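Local atomic coordinates of putative aspartyl-tRNA synthetase (Leishmania major, PDB entry 6OD8), a protein that probably catalyses the ATP-dependent attachment of L-aspartate to its cognate tRNA(Asp), as a class II aminoacyl-tRNA synthetase. Residues K347-V352 with Y356-L361. Numbering follows the deposited sequence.
Sequences KELKNV and YPFEPL
F358 folds back from the loop onto the last turn of helix 346-353 and meets V352 and L349 there. Its CE1 corner does most of the touching, 3.8 Å from V352 CG1 and 3.7 Å from the backbone O of L349. CG of F358 sits between its own backbone N and carbonyl carbon (chi1 60°), which swings the ring back over the helix end, and the V352 and F358 side chains cross at about a right angle. V352 turns CG1 anti to its backbone N, placing this methyl against the ring, and the residue also packs on A219 and I220 of helix 215-237. Within the class II catalytic domain, this is where the chain leaves one helix and runs as an irregular loop toward helix 367-373. The exit is marked by a backbone hydrogen bond from Y356 N to V352 O, 2.8 Å with an N-H...O angle of 155°. Further along the ring the fit is slacker: L349 CD2 stays 4.3 Å from F358 CZ, and L538 of helix 530-538 touches both residues. P357 and P360 lie on the solvent side, and the CB of P357 points away from the helix.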
# COMPACT_ATOMS: atom_id res chain seq x y z
N LYS A 347 -23.63 -4.37 -3.46
CA LYS A 347 -23.93 -3.09 -4.09
C LYS A 347 -22.98 -2.80 -5.26
O LYS A 347 -23.42 -2.48 -6.37
CB LYS A 347 -23.84 -1.95 -3.08
CG LYS A 347 -24.37 -0.62 -3.64
CD LYS A 347 -24.38 0.48 -2.57
CE LYS A 347 -24.92 1.78 -3.11
NZ LYS A 347 -25.12 2.80 -2.03
N GLU A 348 -21.68 -2.90 -5.00
CA GLU A 348 -20.70 -2.60 -6.03
C GLU A 348 -20.75 -3.62 -7.16
O GLU A 348 -20.65 -3.25 -8.34
CB GLU A 348 -19.30 -2.55 -5.41
CG GLU A 348 -19.01 -1.29 -4.58
CD GLU A 348 -19.48 -1.41 -3.14
OE1 GLU A 348 -20.12 -2.42 -2.78
OE2 GLU A 348 -19.21 -0.49 -2.36
N LEU A 349 -20.90 -4.90 -6.82
CA LEU A 349 -20.95 -5.92 -7.87
C LEU A 349 -22.14 -5.70 -8.79
O LEU A 349 -22.03 -5.86 -10.01
CB LEU A 349 -21.00 -7.31 -7.24
CG LEU A 349 -19.81 -7.72 -6.38
CD1 LEU A 349 -20.14 -8.94 -5.50
CD2 LEU A 349 -18.57 -7.99 -7.25
N LYS A 350 -23.30 -5.34 -8.22
CA LYS A 350 -24.46 -5.11 -9.06
C LYS A 350 -24.29 -3.86 -9.91
O LYS A 350 -24.78 -3.81 -11.05
CB LYS A 350 -25.74 -5.01 -8.21
N ASN A 351 -23.60 -2.85 -9.38
CA ASN A 351 -23.40 -1.61 -10.13
C ASN A 351 -22.41 -1.79 -11.28
O ASN A 351 -22.54 -1.11 -12.31
CB ASN A 351 -22.96 -0.49 -9.19
CG ASN A 351 -24.14 0.16 -8.47
OD1 ASN A 351 -25.27 0.04 -8.91
ND2 ASN A 351 -23.87 0.84 -7.36
N VAL A 352 -21.44 -2.70 -11.15
CA VAL A 352 -20.64 -3.08 -12.31
C VAL A 352 -21.48 -3.88 -13.29
O VAL A 352 -21.50 -3.62 -14.50
CB VAL A 352 -19.40 -3.89 -11.88
CG1 VAL A 352 -18.64 -4.41 -13.12
CG2 VAL A 352 -18.47 -3.06 -10.97
N TYR A 356 -21.85 -3.92 -17.31
CA TYR A 356 -20.87 -4.87 -17.83
C TYR A 356 -21.23 -6.23 -17.28
O TYR A 356 -20.59 -6.71 -16.32
CB TYR A 356 -19.45 -4.46 -17.43
CG TYR A 356 -18.99 -3.13 -17.99
CD1 TYR A 356 -18.89 -2.93 -19.36
CD2 TYR A 356 -18.62 -2.09 -17.15
CE1 TYR A 356 -18.46 -1.73 -19.89
CE2 TYR A 356 -18.18 -0.88 -17.66
CZ TYR A 356 -18.11 -0.70 -19.03
OH TYR A 356 -17.66 0.50 -19.53
N PRO A 357 -22.26 -6.88 -17.82
CA PRO A 357 -22.77 -8.11 -17.21
C PRO A 357 -21.70 -9.18 -17.14
O PRO A 357 -20.91 -9.37 -18.07
CB PRO A 357 -23.91 -8.52 -18.15
CG PRO A 357 -24.33 -7.26 -18.81
CD PRO A 357 -23.09 -6.44 -18.96
N PHE A 358 -21.68 -9.87 -16.00
CA PHE A 358 -20.73 -10.97 -15.82
C PHE A 358 -21.37 -12.03 -14.95
O PHE A 358 -22.26 -11.74 -14.13
CB PHE A 358 -19.43 -10.49 -15.17
CG PHE A 358 -19.60 -9.87 -13.80
CD1 PHE A 358 -19.91 -8.52 -13.66
CD2 PHE A 358 -19.39 -10.63 -12.65
CE1 PHE A 358 -20.03 -7.92 -12.40
CE2 PHE A 358 -19.51 -10.05 -11.39
CZ PHE A 358 -19.85 -8.69 -11.26
N GLU A 359 -20.91 -13.28 -15.13
CA GLU A 359 -21.27 -14.34 -14.19
C GLU A 359 -20.30 -14.33 -13.02
O GLU A 359 -19.07 -14.28 -13.25
CB GLU A 359 -21.27 -15.71 -14.88
N PRO A 360 -20.79 -14.34 -11.78
CA PRO A 360 -19.88 -14.32 -10.62
C PRO A 360 -18.86 -15.44 -10.69
O PRO A 360 -19.16 -16.57 -11.10
CB PRO A 360 -20.83 -14.52 -9.43
CG PRO A 360 -22.14 -14.00 -9.90
CD PRO A 360 -22.21 -14.26 -11.38
N LEU A 361 -17.64 -15.12 -10.28
CA LEU A 361 -16.54 -16.07 -10.32
C LEU A 361 -16.83 -17.26 -9.41
O LEU A 361 -17.30 -17.09 -8.27
CB LEU A 361 -15.25 -15.40 -9.88
CG LEU A 361 -13.95 -16.17 -10.15
CD1 LEU A 361 -13.65 -16.01 -11.63
CD2 LEU A 361 -12.79 -15.63 -9.28